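Side-chain contacts in citryl-CoA lyase (Hydrogenobacter thermophilus, PDB 6HXP), which probably cleaves citryl-CoA to acetyl-CoA and oxaloacetate, and binds coenzyme A: residues Q11-H15 / E16-R20; E44-E48 / R49-M53; L205-G208 / F209-G213. All coordinates share one frame; numbering follows the deposited sequence. Where two conformers were deposited one is given.

Contact 1 (Q11-H15 / E16-R20)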
loop_
_atom_site.group_PDB
_atom_site.type_symbol
_atom_site.label_atom_id
_atom_site.label_comp_id
_atom_site.label_asym_id
_atom_site.label_seq_id
_atom_site.Cartn_x
_atom_site.Cartn_y
_atom_site.Cartn_z
ATOM N N GLN A 11 -16.130 -9.664 18.569
ATOM C CA GLN A 11 -15.466 -10.376 19.640
ATOM C C GLN A 11 -15.638 -11.838 19.446
ATOM O O GLN A 11 -16.512 -12.258 18.683
ATOM C CB GLN A 11 -15.852 -9.938 21.042
ATOM C CG GLN A 11 -17.220 -10.254 21.461
ATOM C CD GLN A 11 -17.412 -10.112 22.992
ATOM O OE1 GLN A 11 -16.487 -10.092 23.856
ATOM N NE2 GLN A 11 -18.606 -9.876 23.328
ATOM N N HIS A 12 -14.805 -12.618 20.113
ATOM C CA HIS A 12 -14.894 -14.068 20.069
ATOM C C HIS A 12 -15.344 -14.580 21.427
ATOM O O HIS A 12 -14.834 -14.128 22.446
ATOM C CB HIS A 12 -13.565 -14.684 19.638
ATOM C CG HIS A 12 -13.270 -14.400 18.204
ATOM N ND1 HIS A 12 -12.694 -13.207 17.822
ATOM C CD2 HIS A 12 -13.608 -15.104 17.098
ATOM C CE1 HIS A 12 -12.686 -13.222 16.490
ATOM N NE2 HIS A 12 -13.219 -14.352 16.011
ATOM N N ILE A 13 -16.338 -15.452 21.427
ATOM C CA ILE A 13 -16.837 -16.104 22.650
ATOM C C ILE A 13 -16.724 -17.593 22.351
ATOM O O ILE A 13 -17.384 -18.063 21.429
ATOM C CB ILE A 13 -18.266 -15.638 22.926
ATOM C CG1 ILE A 13 -18.290 -14.144 23.314
ATOM C CG2 ILE A 13 -18.874 -16.449 24.088
ATOM C CD1 ILE A 13 -19.540 -13.549 22.932
ATOM N N GLY A 14 -15.824 -18.286 23.048
ATOM C CA GLY A 14 -15.602 -19.724 22.866
ATOM C C GLY A 14 -15.121 -20.089 21.468
ATOM O O GLY A 14 -15.605 -21.065 20.878
ATOM N N HIS A 15 -14.189 -19.274 20.932
ATOM C CA HIS A 15 -13.615 -19.328 19.578
ATOM C C HIS A 15 -14.624 -18.936 18.460
ATOM O O HIS A 15 -14.203 -18.775 17.322
ATOM C CB HIS A 15 -12.932 -20.671 19.254
ATOM C CG HIS A 15 -11.661 -20.872 20.020
ATOM N ND1 HIS A 15 -11.662 -21.440 21.284
ATOM C CD2 HIS A 15 -10.393 -20.529 19.691
ATOM C CE1 HIS A 15 -10.399 -21.425 21.687
ATOM N NE2 HIS A 15 -9.595 -20.897 20.755
ATOM N N GLU A 16 -15.907 -18.704 18.780
ATOM C CA GLU A 16 -16.892 -18.307 17.767
ATOM C C GLU A 16 -16.900 -16.787 17.586
ATOM O O GLU A 16 -16.883 -16.067 18.577
ATOM C CB GLU A 16 -18.298 -18.784 18.133
ATOM C CG GLU A 16 -18.431 -20.288 18.056
ATOM C CD GLU A 16 -19.856 -20.793 18.077
ATOM O OE1 GLU A 16 -20.723 -20.112 18.675
ATOM O OE2 GLU A 16 -20.100 -21.884 17.513
ATOM N N THR A 17 -17.012 -16.327 16.345
ATOM C CA THR A 17 -17.005 -14.932 16.021
ATOM C C THR A 17 -18.405 -14.353 16.190
ATOM O O THR A 17 -19.381 -14.913 15.708
ATOM C CB THR A 17 -16.545 -14.733 14.576
ATOM O OG1 THR A 17 -15.268 -15.382 14.355
ATOM C CG2 THR A 17 -16.456 -13.280 14.187
ATOM N N TYR A 18 -18.477 -13.204 16.866
ATOM C CA TYR A 18 -19.693 -12.416 17.005
ATOM C C TYR A 18 -19.445 -11.073 16.362
ATOM O O TYR A 18 -18.442 -10.407 16.688
ATOM C CB TYR A 18 -20.062 -12.227 18.481
ATOM C CG TYR A 18 -20.709 -13.464 19.053
ATOM C CD1 TYR A 18 -19.983 -14.637 19.220
ATOM C CD2 TYR A 18 -22.077 -13.510 19.288
ATOM C CE1 TYR A 18 -20.593 -15.804 19.691
ATOM C CE2 TYR A 18 -22.687 -14.666 19.746
ATOM C CZ TYR A 18 -21.953 -15.814 19.902
ATOM O OH TYR A 18 -22.641 -16.938 20.316
ATOM N N ILE A 19 -20.291 -10.690 15.421
ATOM C CA ILE A 19 -20.224 -9.432 14.695
ATOM C C ILE A 19 -21.297 -8.513 15.277
ATOM O O ILE A 19 -22.479 -8.813 15.090
ATOM C CB ILE A 19 -20.494 -9.638 13.181
ATOM C CG1 ILE A 19 -19.529 -10.651 12.551
ATOM C CG2 ILE A 19 -20.454 -8.288 12.438
ATOM C CD1 ILE A 19 -18.131 -10.294 12.498
ATOM N N ARG A 20 -20.912 -7.411 15.886
ATOM C CA ARG A 20 -21.875 -6.459 16.494
ATOM C C ARG A 20 -22.880 -7.239 17.351
ATOM O O ARG A 20 -24.079 -6.926 17.383
ATOM C CB ARG A 20 -22.565 -5.651 15.425
ATOM C CG ARG A 20 -21.619 -4.837 14.561
ATOM C CD ARG A 20 -20.898 -3.716 15.318
ATOM N NE ARG A 20 -20.254 -2.806 14.363
ATOM C CZ ARG A 20 -19.511 -1.751 14.701
ATOM N NH1 ARG A 20 -19.269 -1.477 16.001
ATOM N NH2 ARG A 20 -18.992 -0.970 13.756
#

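Contact 2 (E44-E48 / R49-M53)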
loop_
_atom_site.group_PDB
_atom_site.type_symbol
_atom_site.label_atom_id
_atom_site.label_comp_id
_atom_site.label_asym_id
_atom_site.label_seq_id
_atom_site.Cartn_x
_atom_site.Cartn_y
_atom_site.Cartn_z
ATOM N N GLU A 44 -26.165 -2.193 13.714
ATOM C CA GLU A 44 -27.504 -2.773 13.862
ATOM C C GLU A 44 -27.986 -3.309 12.540
ATOM O O GLU A 44 -27.473 -2.933 11.477
ATOM C CB GLU A 44 -28.491 -1.722 14.371
ATOM C CG GLU A 44 -28.098 -1.067 15.695
ATOM C CD GLU A 44 -28.026 -2.009 16.892
ATOM O OE1 GLU A 44 -28.632 -3.100 16.843
ATOM O OE2 GLU A 44 -27.402 -1.630 17.904
ATOM N N LEU A 45 -28.979 -4.189 12.579
ATOM C CA LEU A 45 -29.512 -4.785 11.368
ATOM C C LEU A 45 -30.231 -3.726 10.546
ATOM O O LEU A 45 -30.875 -2.798 11.057
ATOM C CB LEU A 45 -30.536 -5.887 11.735
ATOM C CG LEU A 45 -29.948 -7.123 12.421
ATOM C CD1 LEU A 45 -31.100 -7.983 12.993
ATOM C CD2 LEU A 45 -29.097 -7.935 11.477
ATOM N N PRO A 46 -30.166 -3.891 9.211
ATOM C CA PRO A 46 -30.900 -2.966 8.356
ATOM C C PRO A 46 -32.381 -3.302 8.269
ATOM O O PRO A 46 -32.769 -4.466 8.388
ATOM C CB PRO A 46 -30.292 -3.234 6.971
ATOM C CG PRO A 46 -29.858 -4.648 6.999
ATOM C CD PRO A 46 -29.442 -4.912 8.446
ATOM N N THR A 47 -33.193 -2.309 7.947
ATOM C CA THR A 47 -34.586 -2.517 7.609
ATOM C C THR A 47 -34.648 -3.117 6.174
ATOM O O THR A 47 -33.634 -3.194 5.480
ATOM C CB THR A 47 -35.361 -1.210 7.621
ATOM O OG1 THR A 47 -34.888 -0.369 6.563
ATOM C CG2 THR A 47 -35.278 -0.466 8.936
ATOM N N GLU A 48 -35.842 -3.510 5.722
ATOM C CA GLU A 48 -35.955 -4.039 4.370
ATOM C C GLU A 48 -35.599 -2.973 3.335
ATOM O O GLU A 48 -34.907 -3.259 2.363
ATOM C CB GLU A 48 -37.375 -4.526 4.088
ATOM C CG GLU A 48 -37.760 -5.745 4.904
ATOM C CD GLU A 48 -39.108 -6.339 4.563
ATOM O OE1 GLU A 48 -39.768 -5.856 3.613
ATOM O OE2 GLU A 48 -39.490 -7.317 5.241
ATOM N N ARG A 49 -36.030 -1.716 3.565
ATOM C CA ARG A 49 -35.719 -0.649 2.612
ATOM C C ARG A 49 -34.234 -0.311 2.612
ATOM O O ARG A 49 -33.646 -0.122 1.548
ATOM C CB ARG A 49 -36.534 0.580 2.927
ATOM C CG ARG A 49 -38.014 0.385 2.581
ATOM C CD ARG A 49 -38.902 1.502 3.119
ATOM N NE ARG A 49 -40.335 1.371 2.769
ATOM C CZ ARG A 49 -41.213 0.620 3.431
ATOM N NH1 ARG A 49 -40.824 -0.105 4.476
ATOM N NH2 ARG A 49 -42.490 0.583 3.050
ATOM N N GLU A 50 -33.604 -0.274 3.781
ATOM C CA GLU A 50 -32.157 -0.037 3.854
ATOM C C GLU A 50 -31.397 -1.138 3.145
ATOM O O GLU A 50 -30.381 -0.887 2.491
ATOM C CB GLU A 50 -31.709 0.023 5.323
ATOM C CG GLU A 50 -32.161 1.280 6.051
ATOM C CD GLU A 50 -32.034 1.234 7.565
ATOM O OE1 GLU A 50 -31.833 0.141 8.122
ATOM O OE2 GLU A 50 -32.258 2.269 8.220
ATOM N N SER A 51 -31.849 -2.372 3.312
ATOM C CA SER A 51 -31.177 -3.532 2.704
ATOM C C SER A 51 -31.180 -3.369 1.189
ATOM O O SER A 51 -30.138 -3.513 0.554
ATOM C CB SER A 51 -31.904 -4.827 3.048
ATOM O OG SER A 51 -31.863 -5.119 4.444
ATOM N N ARG A 52 -32.327 -3.071 0.603
ATOM C CA ARG A 52 -32.417 -2.896 -0.849
ATOM C C ARG A 52 -31.580 -1.725 -1.328
ATOM O O ARG A 52 -30.933 -1.794 -2.388
ATOM C CB ARG A 52 -33.886 -2.692 -1.230
ATOM C CG ARG A 52 -34.630 -4.000 -1.068
ATOM C CD ARG A 52 -36.115 -3.940 -1.338
ATOM N NE ARG A 52 -36.725 -5.247 -1.072
ATOM C CZ ARG A 52 -37.811 -5.719 -1.675
ATOM N NH1 ARG A 52 -38.434 -4.996 -2.598
ATOM N NH2 ARG A 52 -38.287 -6.916 -1.355
ATOM N N MET A 53 -31.569 -0.613 -0.592
ATOM C CA MET A 53 -30.781 0.531 -1.024
ATOM C C MET A 53 -29.304 0.237 -0.930
ATOM O O MET A 53 -28.524 0.723 -1.746
ATOM C CB MET A 53 -31.145 1.800 -0.247
ATOM C CG MET A 53 -32.502 2.333 -0.567
ATOM S SD MET A 53 -32.820 2.642 -2.301
ATOM C CE MET A 53 -31.582 3.737 -2.678
HETATM O O HOH W 1 -31.334 -0.030 10.723
#

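Contact 3 (L205-G208 / F209-G213)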
loop_
_atom_site.group_PDB
_atom_site.type_symbol
_atom_site.label_atom_id
_atom_site.label_comp_id
_atom_site.label_asym_id
_atom_site.label_seq_id
_atom_site.Cartn_x
_atom_site.Cartn_y
_atom_site.Cartn_z
ATOM N N LEU A 205 -17.573 8.106 6.976
ATOM C CA LEU A 205 -17.585 6.760 6.416
ATOM C C LEU A 205 -17.793 6.764 4.872
ATOM O O LEU A 205 -17.743 5.727 4.214
ATOM C CB LEU A 205 -18.723 5.983 7.084
ATOM C CG LEU A 205 -18.781 4.534 6.857
ATOM C CD1 LEU A 205 -17.441 3.764 7.263
ATOM C CD2 LEU A 205 -19.915 3.939 7.726
ATOM N N GLY A 206 -17.975 7.936 4.259
ATOM C CA GLY A 206 -18.335 8.021 2.851
ATOM C C GLY A 206 -17.490 7.227 1.888
ATOM O O GLY A 206 -18.020 6.539 1.013
ATOM N N LYS A 207 -16.166 7.307 2.037
ATOM C CA LYS A 207 -15.302 6.579 1.129
ATOM C C LYS A 207 -15.444 5.080 1.351
ATOM O O LYS A 207 -15.194 4.286 0.449
ATOM C CB LYS A 207 -13.843 7.052 1.384
ATOM C CG LYS A 207 -12.960 7.133 0.249
ATOM C CD LYS A 207 -11.593 7.678 0.749
ATOM C CE LYS A 207 -11.343 9.116 0.499
ATOM N NZ LYS A 207 -9.892 9.310 0.493
ATOM N N GLY A 208 -15.843 4.645 2.559
ATOM C CA GLY A 208 -16.009 3.221 2.828
ATOM C C GLY A 208 -16.951 2.530 1.898
ATOM O O GLY A 208 -16.713 1.390 1.491
ATOM N N PHE A 209 -18.063 3.203 1.551
ATOM C CA PHE A 209 -19.029 2.597 0.645
ATOM C C PHE A 209 -18.430 2.379 -0.732
ATOM O O PHE A 209 -18.662 1.321 -1.374
ATOM C CB PHE A 209 -20.326 3.414 0.569
ATOM C CG PHE A 209 -20.928 3.628 1.942
ATOM C CD1 PHE A 209 -21.426 2.562 2.677
ATOM C CD2 PHE A 209 -20.895 4.887 2.540
ATOM C CE1 PHE A 209 -21.936 2.772 3.968
ATOM C CE2 PHE A 209 -21.386 5.078 3.812
ATOM C CZ PHE A 209 -21.859 4.016 4.523
ATOM N N PHE A 210 -17.671 3.354 -1.194
ATOM C CA PHE A 210 -16.979 3.279 -2.478
ATOM C C PHE A 210 -15.941 2.198 -2.499
ATOM O O PHE A 210 -15.924 1.360 -3.407
ATOM C CB PHE A 210 -16.365 4.626 -2.826
ATOM C CG PHE A 210 -15.765 4.703 -4.197
ATOM C CD1 PHE A 210 -16.531 4.442 -5.322
ATOM C CD2 PHE A 210 -14.461 5.106 -4.382
ATOM C CE1 PHE A 210 -15.992 4.566 -6.601
ATOM C CE2 PHE A 210 -13.924 5.212 -5.666
ATOM C CZ PHE A 210 -14.664 4.892 -6.755
ATOM N N ILE A 211 -15.169 2.093 -1.427
ATOM C CA ILE A 211 -14.162 1.044 -1.376
ATOM C C ILE A 211 -14.780 -0.322 -1.415
ATOM O O ILE A 211 -14.354 -1.212 -2.156
ATOM C CB ILE A 211 -13.319 1.219 -0.094
ATOM C CG1 ILE A 211 -12.472 2.512 -0.150
ATOM C CG2 ILE A 211 -12.395 -0.018 0.111
ATOM C CD1 ILE A 211 -12.037 2.986 1.149
ATOM N N ILE A 212 -15.792 -0.559 -0.571
ATOM C CA ILE A 212 -16.413 -1.871 -0.501
ATOM C C ILE A 212 -17.029 -2.253 -1.858
ATOM O O ILE A 212 -16.883 -3.397 -2.275
ATOM C CB ILE A 212 -17.483 -1.879 0.602
ATOM C CG1 ILE A 212 -16.821 -1.803 1.953
ATOM C CG2 ILE A 212 -18.396 -3.133 0.498
ATOM C CD1 ILE A 212 -17.778 -1.423 3.115
ATOM N N GLY A 213 -17.678 -1.305 -2.485
ATOM C CA GLY A 213 -18.337 -1.541 -3.766
ATOM C C GLY A 213 -17.371 -1.788 -4.882
ATOM O O GLY A 213 -17.659 -2.611 -5.751
#

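Contact 1 (Q11-H15 / E16-R20)
Ile13 lays its CD1 methyl over one face of the Tyr18 ring, 4.0 Å from the ring centroid and 17° off the normal: a CH-pi contact with the two side chains crossing at about a right angle. It is the tight side of a beta hairpin built from strands 10-13 and 16-19 and closed by a type I' turn from Ile13 to Glu16. The strands are antiparallel. Tyr18 N reaches Gln11 O at 2.8 Å and Ile13 N reaches Glu16 O at 3.0 Å, each bond matched by a return one. On the other face His12 keeps CG beside its backbone N (chi1 -70°), which lays the ring alongside Thr17. His12 NE2 stands 2.8 Å from Thr17 OG1, yet the angle of 118° at the hydrogen makes this bond weak. The turn is the solvent side: Gly14 and His15 are exposed, although the His15 ring still stacks on Tyr141 of the second subunit, and Glu16 leads away to a salt bridge with Arg23. An alanine in place of His12 removes the ring, and Glu238 of the third subunit, bonded to ND1, would probably be left without its mate in the interface, while Thr17 OG1 would lose only a weak partner. One imidazole thus spans hairpin and subunit interface, and the nearby carboxylate might stabilise positive charge on the ring.

Contact 2 (E44-E48 / R49-M53)
Thr47 holds OG1 between its backbone N and carbonyl carbon (chi1 66°), while Glu50 sets CG beside its own backbone N (chi1 -71°) and runs on extended, and the two side chains cross obliquely. These torsions make a capping box at the start of helix 48-60. Thr47 is the N-cap: its OG1 accepts from Glu50 N at 3.1 Å. In return, Glu50 OE1 accepts from Thr47 N at 2.8 Å, met from above the carboxylate plane. Both N-H groups point almost straight at their acceptors, at 166°, so two amides at the helix start are satisfied by side chains. A water continues the network, donating to Leu45 O and, at 2.7 Å, to Glu50 OE1, so that this carboxylate oxygen is gripped by two donors. Thr47 O is doubly held as well: Ser51 OG at 2.8 Å and Ser51 N at 2.9 Å reach it from opposite faces of its plane. Pro46 packs alongside, with CG 3.3 Å from Ser51 OG, a hydroxyl that also bonds Gln35. The cap sits against helix 33-42, where Pro46 and Glu50 rest on Tyr38; further along, Arg49 NE bonds Leu159 O of a loop, and Met53 of the same helix turns to Ile155 and Ala156 of helix 147-158.

Contact 3 (L205-G208 / F209-G213)
Lys207 O and Gly208 O accept from Ile211 N at 2.9 Å and Ile212 N at 3.0 Å, regular i to i+4 alpha-helical bonds, whereas the bond from Phe209 N to Gly206 O is weak and long at 3.4 Å. These residues form the start of helix 206-228, with Leu205 just before it, buried in the all-helical core of a citrate synthase family subunit. The main side-chain contact is between Leu205 and Phe209, which cross at about a right angle. Phe209 keeps CG beside its backbone N (chi1 -55°), which turns the ring back along the helix toward Leu205, whose CD2 comes within 3.7 Å of Phe209 CZ. Leu41 packs against both, and Phe201 meets the Phe209 ring edge-to-face. Lys207 instead points away from the turn: its NZ bonds Phe95 O of its own chain and Ser83 OG and Asn85 OD1 of the second subunit, so a buried ammonium has three acceptors. The isoleucine side chains run close by the carbonyl oxygens of the preceding turn: Ile211 CG1 stands 3.3 Å from Lys207 O, and Ile212 CG1 3.2 Å from Gly208 O.

Overall arrangement
Segments of all three contacts touch helix 33-42, contact 1 through Ile19 and Arg20 at the end of its second strand, but none of the contacts touches another directly. The hairpin of contact 1 and the capping box of contact 2 have centres about 23 Å apart, with nearest atoms about 5 Å apart, and both meet the third subunit. Contacts 1 and 3, about 25 Å apart between centres, both meet the second. Contact 3, whose centre is about 17 Å from that of contact 2, has its centre about 5 Å from the centre of the chain. Its Lys207 side chain is about 10 Å from bound coenzyme A, too far to touch it. Contacts 1 and 2 lie away from the coenzyme A binding residues.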